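Local atomic coordinates of FAD:protein FMN transferase (Vibrio cholerae, PDB entry 6NXI), a protein that probably transfers the FMN moiety of FAD onto a threonine hydroxyl of a target flavoprotein, releasing AMP, with magnesium or manganese as cofactor. Residues D167-Q170 against N176-V179; K188-N191 against V195-R198; A200-S205 against S210-I215. All coordinates share one frame; numbering follows the deposited sequence.

Overall arrangement
The three contacts follow one another along the chain and show how chemistry changes with place in a fold. Contact 1 is buried: helix 157-171 packs on strand 177-181 of the eight-stranded antiparallel sheet through apolar groups and one phenol-amide bond. Contacts 2 and 3 lie at the surface, where backbone atoms and polar side chains do more of the work. Contact 2 closes the loop between strands 184-188 and 199-203, and it touches contact 1 through hydrogen bonds from Tyr177 N to Lys188 O and Leu190 N to Asn176 OD1. Contact 3 is a separate two-stranded hairpin, its centre about 25 Å from that of contact 1; Arg198 of contact 2 packs on its Ile214.

Contact 1: D167-Q170 against N176-V179; sequences DYLQ and NYMV
Leu169 and Gln170, at the end of helix 157-171, meet Tyr177 in a helix-on-sheet packing that joins the helix to strand 177-181 of the large antiparallel sheet. The phenol ring spans the gap between the two elements. Tyr177 CG sits between its own backbone N and carbonyl carbon (chi1 59°), a setting that directs the ring at the helix. Leu169 approaches the ring obliquely from the base, with CD1 3.8 Å from Tyr177 CB. Leu169 CD1 also reaches Val179 CG2, at 3.8 Å, and so wedges between two strand residues whose side chains share the helix-facing side of the sheet. Val165 and Val162, one and two turns back along the helix, continue this apolar layer over Val179, while Ile21 of the adjoining strand 17-24 touches Leu169. Gln170 stands at the far end of the phenol, its extended chain crossing the tyrosine at about a right angle, and its CG lies 3.8 Å from Tyr177 CE2. Amide and ring planes are turned 42° apart. The phenol hydroxyl thus finds an acceptor at the margin of an otherwise apolar layer: Tyr177 OH donates to Gln170 OE1 at 2.7 Å, tilted 33° from the carbonyl plane.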
ATOM      1  N   ASP A 167      15.435  -6.035  -0.319  1.00 22.29           N
ATOM      2  CA  ASP A 167      16.446  -6.519  -1.294  0.60 22.91           C
ATOM      3  C   ASP A 167      17.822  -5.968  -0.957  1.00 22.89           C
ATOM      4  O   ASP A 167      18.803  -6.724  -1.133  1.00 22.83           O
ATOM      5  CB  ASP A 167      16.104  -6.120  -2.723  0.60 25.57           C
ATOM      6  CG  ASP A 167      14.892  -6.827  -3.284  0.60 27.12           C
ATOM      7  OD1 ASP A 167      14.376  -7.760  -2.648  0.60 31.37           O
ATOM      8  OD2 ASP A 167      14.485  -6.442  -4.378  0.60 31.82           O
ATOM      9  N   TYR A 168      17.917  -4.734  -0.492  1.00 21.88           N
ATOM     10  CA  TYR A 168      19.200  -4.149  -0.045  1.00 22.40           C
ATOM     11  C   TYR A 168      19.753  -4.976   1.128  1.00 21.50           C
ATOM     12  O   TYR A 168      20.984  -5.296   1.163  1.00 22.64           O
ATOM     13  CB  TYR A 168      19.070  -2.666   0.309  1.00 22.53           C
ATOM     14  CG  TYR A 168      20.316  -2.139   0.977  1.00 22.46           C
ATOM     15  CD1 TYR A 168      21.502  -2.051   0.285  1.00 23.69           C
ATOM     16  CD2 TYR A 168      20.364  -1.814   2.326  1.00 22.64           C
ATOM     17  CE1 TYR A 168      22.652  -1.573   0.868  1.00 24.28           C
ATOM     18  CE2 TYR A 168      21.523  -1.370   2.937  1.00 23.31           C
ATOM     19  CZ  TYR A 168      22.691  -1.270   2.213  1.00 23.51           C
ATOM     20  OH  TYR A 168      23.816  -0.829   2.847  1.00 25.23           O
ATOM     21  N   LEU A 169      18.920  -5.301   2.111  1.00 20.73           N
ATOM     22  CA  LEU A 169      19.441  -6.048   3.279  1.00 20.90           C
ATOM     23  C   LEU A 169      19.987  -7.400   2.793  1.00 22.08           C
ATOM     24  O   LEU A 169      21.069  -7.790   3.252  1.00 23.66           O
ATOM     25  CB  LEU A 169      18.366  -6.196   4.339  1.00 21.34           C
ATOM     26  CG  LEU A 169      17.933  -4.907   5.023  1.00 21.39           C
ATOM     27  CD1 LEU A 169      16.830  -5.238   6.026  1.00 23.17           C
ATOM     28  CD2 LEU A 169      19.098  -4.238   5.748  1.00 22.17           C
ATOM     29  N   GLN A 170      19.268  -8.072   1.904  1.00 21.89           N
ATOM     30  CA  GLN A 170      19.743  -9.362   1.322  1.00 24.31           C
ATOM     31  C   GLN A 170      21.080  -9.146   0.621  1.00 24.37           C
ATOM     32  O   GLN A 170      21.989 -10.004   0.764  1.00 24.50           O
ATOM     33  CB  GLN A 170      18.650  -9.896   0.413  1.00 24.80           C
ATOM     34  CG  GLN A 170      17.478 -10.392   1.220  1.00 26.63           C
ATOM     35  CD  GLN A 170      16.348 -10.989   0.426  1.00 29.48           C
ATOM     36  OE1 GLN A 170      15.299 -11.267   1.000  1.00 29.18           O
ATOM     37  NE2 GLN A 170      16.566 -11.199  -0.883  1.00 29.07           N
ATOM     38  N   ASN A 176      18.031 -12.341   8.223  1.00 24.26           N
ATOM     39  CA  ASN A 176      17.014 -12.313   9.303  1.00 22.50           C
ATOM     40  C   ASN A 176      16.597 -10.859   9.527  1.00 21.09           C
ATOM     41  O   ASN A 176      17.337 -10.074  10.134  1.00 21.09           O
ATOM     42  CB  ASN A 176      17.535 -12.942  10.580  1.00 23.32           C
ATOM     43  CG  ASN A 176      18.058 -14.331  10.329  1.00 25.00           C
ATOM     44  OD1 ASN A 176      17.288 -15.278  10.271  1.00 25.48           O
ATOM     45  ND2 ASN A 176      19.370 -14.464  10.153  1.00 26.86           N
ATOM     46  N   TYR A 177      15.408 -10.482   9.071  1.00 21.02           N
ATOM     47  CA  TYR A 177      15.000  -9.069   9.190  1.00 19.90           C
ATOM     48  C   TYR A 177      13.481  -8.938   9.205  1.00 19.66           C
ATOM     49  O   TYR A 177      12.751  -9.781   8.649  1.00 20.17           O
ATOM     50  CB  TYR A 177      15.565  -8.224   8.047  1.00 20.42           C
ATOM     51  CG  TYR A 177      15.179  -8.639   6.640  1.00 19.27           C
ATOM     52  CD1 TYR A 177      13.936  -8.338   6.120  1.00 20.61           C
ATOM     53  CD2 TYR A 177      16.051  -9.335   5.817  1.00 19.61           C
ATOM     54  CE1 TYR A 177      13.542  -8.757   4.862  1.00 20.18           C
ATOM     55  CE2 TYR A 177      15.690  -9.707   4.529  1.00 20.41           C
ATOM     56  CZ  TYR A 177      14.411  -9.452   4.070  1.00 21.42           C
ATOM     57  OH  TYR A 177      13.980  -9.813   2.819  1.00 23.10           O
ATOM     58  N   MET A 178      13.102  -7.759   9.656  1.00 19.38           N
ATOM     59  CA  MET A 178      11.716  -7.217   9.522  1.00 21.17           C
ATOM     60  C   MET A 178      11.864  -5.805   8.999  1.00 20.86           C
ATOM     61  O   MET A 178      12.579  -5.015   9.640  1.00 21.58           O
ATOM     62  CB  MET A 178      10.956  -7.159  10.839  1.00 23.80           C
ATOM     63  CG  MET A 178       9.684  -6.324  10.704  1.00 25.13           C
ATOM     64  SD  MET A 178       8.928  -6.014  12.308  1.00 34.29           S
ATOM     65  CE  MET A 178       8.490  -7.700  12.695  1.00 33.21           C
ATOM     66  N   VAL A 179      11.303  -5.510   7.814  1.00 19.01           N
ATOM     67  CA  VAL A 179      11.250  -4.144   7.264  1.00 18.43           C
ATOM     68  C   VAL A 179       9.808  -3.660   7.397  1.00 17.36           C
ATOM     69  O   VAL A 179       8.942  -4.370   6.872  1.00 19.37           O
ATOM     70  CB  VAL A 179      11.684  -4.144   5.799  1.00 18.50           C
ATOM     71  CG1 VAL A 179      11.501  -2.788   5.192  1.00 18.88           C
ATOM     72  CG2 VAL A 179      13.127  -4.652   5.672  1.00 20.13           C
TER

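Contact 2: K188-N191 against V195-R198; sequences KGLN and VPWR
The loop that leaves strand 184-188 and leads into strand 199-203 folds back on itself here, and Asn191 and Trp197 form the centre of the closure. The indole lies against the backbone of the outgoing limb: Asn191 CA stands 3.7 Å from the centroid of the six-membered ring of Trp197 and only 7° off its normal, a CH-pi contact over the face. Asn191 CB covers the same face nearer CE3, and Leu190 C joins it toward the rim. With CG anti to the carbonyl carbon (chi1 -64°) and the ring turned across that bond, Trp197 also brings its pyrrole N-H to the start of the loop, where NE1 donates to Lys188 O at 3.0 Å. This bond is bent, 137° at the hydrogen, and arrives from above the carbonyl plane.

Asn191 carries the other half of the closure. Its backbone N gives a nearly straight bond of 2.8 Å to Val195 O, and Val195 N returns one of 3.2 Å to Asn191 OD1. That amide oxygen also accepts from the backbone N of Asp193, within the turn. On the outer side, Leu190 CD2 rests on Pro196 CD at 3.9 Å. The indole packs on Lys22, Ile24 and Met178 of the neighbouring sheet strands. Lacking regular strand pairing, the loop is therefore fixed by a reciprocal backbone and amide pair at its neck and by an indole that combines face packing with a hydrogen bond: with Asn191 OD1 gripped by two backbone N-H groups and the indole N-H satisfied by Lys188 O, the turn is held by bonds of its own.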
ATOM      1  N   LYS A 188      11.931 -11.819   6.784  1.00 20.98           N
ATOM      2  CA  LYS A 188      12.733 -12.980   6.364  1.00 22.34           C
ATOM      3  C   LYS A 188      13.418 -13.599   7.581  1.00 21.58           C
ATOM      4  O   LYS A 188      13.923 -12.853   8.419  1.00 20.45           O
ATOM      5  CB  LYS A 188      13.772 -12.621   5.308  1.00 25.03           C
ATOM      6  CG  LYS A 188      14.287 -13.861   4.588  1.00 27.39           C
ATOM      7  CD  LYS A 188      15.357 -13.496   3.626  1.00 30.94           C
ATOM      8  CE  LYS A 188      15.635 -14.591   2.636  1.00 33.54           C
ATOM      9  NZ  LYS A 188      16.781 -15.384   3.114  1.00 35.03           N
ATOM     10  N   GLY A 189      13.420 -14.931   7.665  1.00 23.33           N
ATOM     11  CA  GLY A 189      14.229 -15.659   8.651  1.00 23.32           C
ATOM     12  C   GLY A 189      13.645 -15.565  10.027  1.00 23.69           C
ATOM     13  O   GLY A 189      12.403 -15.652  10.153  1.00 25.45           O
ATOM     14  N   LEU A 190      14.485 -15.353  11.027  1.00 23.18           N
ATOM     15  CA  LEU A 190      14.154 -15.565  12.445  1.00 24.00           C
ATOM     16  C   LEU A 190      14.466 -14.311  13.264  1.00 25.26           C
ATOM     17  O   LEU A 190      15.423 -13.575  12.952  1.00 24.77           O
ATOM     18  CB  LEU A 190      14.964 -16.747  12.964  1.00 24.95           C
ATOM     19  CG  LEU A 190      14.775 -18.067  12.222  1.00 25.93           C
ATOM     20  CD1 LEU A 190      15.799 -19.049  12.704  1.00 27.94           C
ATOM     21  CD2 LEU A 190      13.357 -18.601  12.350  1.00 26.61           C
ATOM     22  N   ASN A 191      13.686 -14.101  14.322  1.00 23.24           N
ATOM     23  CA  ASN A 191      13.839 -12.969  15.268  1.00 24.58           C
ATOM     24  C   ASN A 191      14.930 -13.290  16.285  1.00 25.21           C
ATOM     25  O   ASN A 191      15.696 -14.282  16.074  1.00 25.84           O
ATOM     26  CB  ASN A 191      12.486 -12.591  15.875  1.00 23.16           C
ATOM     27  CG  ASN A 191      12.014 -13.519  16.988  1.00 24.08           C
ATOM     28  OD1 ASN A 191      12.736 -14.435  17.378  1.00 24.44           O
ATOM     29  ND2 ASN A 191      10.766 -13.355  17.413  1.00 25.74           N
ATOM     30  N   VAL A 195      12.892 -17.528  16.481  1.00 27.86           N
ATOM     31  CA  VAL A 195      11.588 -17.976  15.933  1.00 28.10           C
ATOM     32  C   VAL A 195      11.161 -17.012  14.833  1.00 26.92           C
ATOM     33  O   VAL A 195      11.579 -15.854  14.800  1.00 24.85           O
ATOM     34  CB  VAL A 195      10.521 -18.110  17.015  1.00 29.73           C
ATOM     35  CG1 VAL A 195      10.895 -19.158  18.035  1.00 31.12           C
ATOM     36  CG2 VAL A 195      10.184 -16.783  17.666  1.00 29.32           C
ATOM     37  N   PRO A 196      10.319 -17.481  13.890  1.00 27.50           N
ATOM     38  CA  PRO A 196       9.850 -16.613  12.831  1.00 26.22           C
ATOM     39  C   PRO A 196       9.214 -15.354  13.430  1.00 26.01           C
ATOM     40  O   PRO A 196       8.559 -15.424  14.477  1.00 25.84           O
ATOM     41  CB  PRO A 196       8.827 -17.465  12.093  1.00 27.39           C
ATOM     42  CG  PRO A 196       9.269 -18.906  12.401  1.00 29.21           C
ATOM     43  CD  PRO A 196       9.743 -18.840  13.832  1.00 29.22           C
ATOM     44  N   TRP A 197       9.414 -14.226  12.748  1.00 22.69           N
ATOM     45  CA  TRP A 197       9.009 -12.891  13.263  1.00 22.15           C
ATOM     46  C   TRP A 197       7.505 -12.897  13.526  1.00 23.45           C
ATOM     47  O   TRP A 197       6.769 -13.442  12.669  1.00 24.11           O
ATOM     48  CB  TRP A 197       9.349 -11.806  12.217  1.00 20.83           C
ATOM     49  CG  TRP A 197      10.820 -11.650  11.940  1.00 21.75           C
ATOM     50  CD1 TRP A 197      11.537 -12.307  10.978  1.00 22.24           C
ATOM     51  CD2 TRP A 197      11.754 -10.836  12.646  1.00 21.57           C
ATOM     52  NE1 TRP A 197      12.860 -11.998  11.084  1.00 22.21           N
ATOM     53  CE2 TRP A 197      13.031 -11.081  12.076  1.00 21.16           C
ATOM     54  CE3 TRP A 197      11.666  -9.912  13.686  1.00 22.02           C
ATOM     55  CZ2 TRP A 197      14.168 -10.398  12.488  1.00 21.54           C
ATOM     56  CZ3 TRP A 197      12.799  -9.239  14.110  1.00 22.09           C
ATOM     57  CH2 TRP A 197      14.045  -9.494  13.520  1.00 22.04           C
ATOM     58  N   ARG A 198       7.075 -12.172  14.550  1.00 24.14           N
ATOM     59  CA  ARG A 198       5.674 -12.190  15.049  1.00 25.34           C
ATOM     60  C   ARG A 198       5.007 -10.870  14.677  1.00 24.82           C
ATOM     61  O   ARG A 198       5.547  -9.769  14.927  1.00 24.21           O
ATOM     62  CB  ARG A 198       5.671 -12.476  16.564  1.00 29.16           C
ATOM     63  CG  ARG A 198       6.258 -13.840  16.904  1.00 34.30           C
ATOM     64  CD  ARG A 198       6.523 -14.128  18.375  1.00 41.52           C
ATOM     65  NE  ARG A 198       5.272 -14.598  18.981  1.00 46.90           N
ATOM     66  CZ  ARG A 198       4.639 -14.074  20.039  1.00 52.99           C
ATOM     67  NH1 ARG A 198       5.117 -13.037  20.716  1.00 54.32           N
ATOM     68  NH2 ARG A 198       3.502 -14.625  20.437  1.00 54.98           N
TER
HETATM   69  O   HOH W   1       9.602 -14.537   9.348  1.00 30.71           O

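Contact 3: A200-S205 against S210-I215; sequences AIEKPS and SVQEII
Lys203 turns back at chi2 (-60°) and again at its last torsion, and Glu213 stretches out with CG anti to its backbone N (chi1 179°); these shapes bring ammonium and carboxylate together across two neighbouring strands. The salt bridge, Lys203 NZ to Glu213 OE1 at 2.6 Å, meets the oxygen nearly along its C-O bond, and Glu306 OE2 gives the same ammonium a second carboxylate. On the other face, Glu202 also folds at chi2 while Gln212 runs extended. Gln212 NE2 donates to Glu202 OE2 at 2.6 Å, with the acceptor in the amide plane although carboxylate and amide planes stand 60° apart. The amide group of Gln212 also lies on Ala200, CD to CB 3.5 Å. Back on the face of Lys203 and Glu213, Ile201 CD1 and Ile215 CD1 make a looser apolar contact, 4.2 Å apart, and Leu295 packs on Ile201. Between these two layers the backbones are tightly laced: Ile201 and Glu213 form a hydrogen-bonded pair, Ile201 N to Glu213 O and Glu213 N to Ile201 O both 2.8 Å, flanked by the non-hydrogen-bonded pairs Ala200-Ile214 and Glu202-Gln212. Such alternation is the signature of an antiparallel beta hairpin, here strands 199-203 and 211-215, with one face laid on strand 294-299.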
ATOM      1  N   ALA A 200       1.083  -8.775  14.628  1.00 26.24           N
ATOM      2  CA  ALA A 200      -0.276  -8.824  15.213  1.00 28.13           C
ATOM      3  C   ALA A 200      -1.306  -8.383  14.189  1.00 27.73           C
ATOM      4  O   ALA A 200      -1.099  -7.382  13.488  1.00 27.73           O
ATOM      5  CB  ALA A 200      -0.298  -7.976  16.458  1.00 28.43           C
ATOM      6  N   ILE A 201      -2.389  -9.152  14.092  1.00 30.03           N
ATOM      7  CA  ILE A 201      -3.608  -8.708  13.372  1.00 32.19           C
ATOM      8  C   ILE A 201      -4.589  -8.158  14.408  1.00 31.88           C
ATOM      9  O   ILE A 201      -4.919  -8.891  15.335  1.00 32.78           O
ATOM     10  CB  ILE A 201      -4.214  -9.829  12.527  1.00 34.51           C
ATOM     11  CG1 ILE A 201      -3.136 -10.433  11.612  1.00 36.84           C
ATOM     12  CG2 ILE A 201      -5.416  -9.251  11.781  1.00 36.32           C
ATOM     13  CD1 ILE A 201      -3.630 -10.896  10.279  1.00 38.90           C
ATOM     14  N   GLU A 202      -4.964  -6.894  14.244  1.00 33.76           N
ATOM     15  CA  GLU A 202      -5.908  -6.185  15.143  1.00 36.94           C
ATOM     16  C   GLU A 202      -7.315  -6.672  14.787  1.00 37.40           C
ATOM     17  O   GLU A 202      -7.696  -6.657  13.602  1.00 36.65           O
ATOM     18  CB  GLU A 202      -5.751  -4.668  15.050  1.00 40.14           C
ATOM     19  CG  GLU A 202      -4.429  -4.148  15.588  1.00 45.49           C
ATOM     20  CD  GLU A 202      -4.247  -4.187  17.099  1.00 50.70           C
ATOM     21  OE1 GLU A 202      -5.262  -4.190  17.832  1.00 56.05           O
ATOM     22  OE2 GLU A 202      -3.080  -4.219  17.545  1.00 53.93           O
ATOM     23  N   LYS A 203      -8.031  -7.151  15.786  1.00 39.54           N
ATOM     24  CA  LYS A 203      -9.408  -7.658  15.617  1.00 42.66           C
ATOM     25  C   LYS A 203     -10.312  -6.676  16.354  1.00 44.88           C
ATOM     26  O   LYS A 203     -10.031  -6.310  17.488  1.00 47.65           O
ATOM     27  CB  LYS A 203      -9.532  -9.074  16.181  1.00 46.15           C
ATOM     28  CG  LYS A 203      -8.518 -10.079  15.668  1.00 48.60           C
ATOM     29  CD  LYS A 203      -8.568 -10.295  14.172  1.00 48.33           C
ATOM     30  CE  LYS A 203      -7.856 -11.565  13.749  1.00 50.49           C
ATOM     31  NZ  LYS A 203      -8.489 -12.762  14.361  1.00 52.84           N
ATOM     32  N   PRO A 204     -11.374  -6.163  15.713  1.00 42.86           N
ATOM     33  CA  PRO A 204     -12.349  -5.326  16.404  1.00 43.19           C
ATOM     34  C   PRO A 204     -13.225  -6.298  17.191  1.00 44.73           C
ATOM     35  O   PRO A 204     -13.372  -7.464  16.802  1.00 43.32           O
ATOM     36  CB  PRO A 204     -13.075  -4.630  15.253  1.00 42.67           C
ATOM     37  CG  PRO A 204     -13.092  -5.713  14.197  1.00 43.52           C
ATOM     38  CD  PRO A 204     -11.750  -6.423  14.322  1.00 42.92           C
ATOM     39  N   SER A 205     -13.749  -5.819  18.314  1.00 44.70           N
ATOM     40  CA  SER A 205     -14.517  -6.619  19.294  1.00 44.91           C
ATOM     41  C   SER A 205     -15.773  -5.828  19.653  1.00 42.78           C
ATOM     42  O   SER A 205     -15.649  -4.604  19.785  1.00 40.08           O
ATOM     43  CB  SER A 205     -13.661  -6.882  20.495  1.00 46.14           C
ATOM     44  OG  SER A 205     -14.231  -7.896  21.280  1.00 47.81           O
ATOM     45  N   SER A 210      -9.307  -3.929  22.837  1.00 60.11           N
ATOM     46  CA  SER A 210      -8.201  -4.167  21.870  1.00 59.87           C
ATOM     47  C   SER A 210      -7.907  -5.669  21.853  1.00 58.02           C
ATOM     48  O   SER A 210      -7.606  -6.212  22.937  1.00 61.38           O
ATOM     49  CB  SER A 210      -6.974  -3.355  22.231  1.00 62.86           C
ATOM     50  OG  SER A 210      -6.147  -3.130  21.097  1.00 65.30           O
ATOM     51  N   VAL A 211      -8.060  -6.339  20.705  1.00 53.58           N
ATOM     52  CA  VAL A 211      -7.735  -7.790  20.568  1.00 50.03           C
ATOM     53  C   VAL A 211      -6.694  -7.911  19.461  1.00 46.22           C
ATOM     54  O   VAL A 211      -6.953  -7.415  18.360  1.00 43.45           O
ATOM     55  CB  VAL A 211      -8.954  -8.678  20.257  1.00 52.14           C
ATOM     56  CG1 VAL A 211      -8.688 -10.124  20.651  1.00 53.06           C
ATOM     57  CG2 VAL A 211     -10.220  -8.166  20.918  1.00 54.13           C
ATOM     58  N   GLN A 212      -5.543  -8.485  19.790  1.00 44.92           N
ATOM     59  CA  GLN A 212      -4.464  -8.792  18.823  1.00 43.92           C
ATOM     60  C   GLN A 212      -4.390 -10.305  18.630  1.00 42.29           C
ATOM     61  O   GLN A 212      -4.332 -11.038  19.632  1.00 45.33           O
ATOM     62  CB  GLN A 212      -3.130  -8.273  19.358  1.00 45.71           C
ATOM     63  CG  GLN A 212      -2.917  -6.778  19.173  1.00 46.21           C
ATOM     64  CD  GLN A 212      -1.464  -6.406  19.363  1.00 47.08           C
ATOM     65  OE1 GLN A 212      -0.689  -7.149  19.960  1.00 46.97           O
ATOM     66  NE2 GLN A 212      -1.059  -5.269  18.814  1.00 50.30           N
ATOM     67  N   GLU A 213      -4.351 -10.762  17.384  1.00 40.23           N
ATOM     68  CA  GLU A 213      -3.940 -12.140  17.044  1.00 39.46           C
ATOM     69  C   GLU A 213      -2.498 -12.124  16.503  1.00 35.96           C
ATOM     70  O   GLU A 213      -2.276 -11.563  15.413  1.00 34.76           O
ATOM     71  CB  GLU A 213      -4.879 -12.733  16.001  1.00 43.09           C
ATOM     72  CG  GLU A 213      -4.461 -14.134  15.619  1.00 47.14           C
ATOM     73  CD  GLU A 213      -5.532 -14.987  14.961  1.00 52.79           C
ATOM     74  OE1 GLU A 213      -6.503 -14.415  14.432  1.00 54.42           O
ATOM     75  OE2 GLU A 213      -5.369 -16.225  14.971  1.00 58.06           O
ATOM     76  N   ILE A 214      -1.593 -12.809  17.189  1.00 33.82           N
ATOM     77  CA  ILE A 214      -0.167 -12.836  16.768  1.00 34.60           C
ATOM     78  C   ILE A 214       0.041 -14.039  15.846  1.00 33.17           C
ATOM     79  O   ILE A 214      -0.218 -15.174  16.309  1.00 34.79           O
ATOM     80  CB  ILE A 214       0.764 -12.867  17.986  1.00 37.22           C
ATOM     81  CG1 ILE A 214       0.598 -11.594  18.810  1.00 38.03           C
ATOM     82  CG2 ILE A 214       2.211 -13.090  17.503  1.00 36.92           C
ATOM     83  CD1 ILE A 214       1.314 -11.606  20.149  1.00 40.01           C
ATOM     84  N   ILE A 215       0.503 -13.789  14.608  1.00 30.77           N
ATOM     85  CA  ILE A 215       0.811 -14.830  13.593  1.00 31.91           C
ATOM     86  C   ILE A 215       2.282 -14.731  13.173  1.00 30.05           C
ATOM     87  O   ILE A 215       2.924 -13.663  13.350  1.00 26.47           O
ATOM     88  CB  ILE A 215      -0.129 -14.716  12.386  1.00 33.76           C
ATOM     89  CG1 ILE A 215       0.085 -13.432  11.586  1.00 33.93           C
ATOM     90  CG2 ILE A 215      -1.581 -14.828  12.832  1.00 35.15           C
ATOM     91  CD1 ILE A 215      -0.381 -13.488  10.152  1.00 35.90           C
TER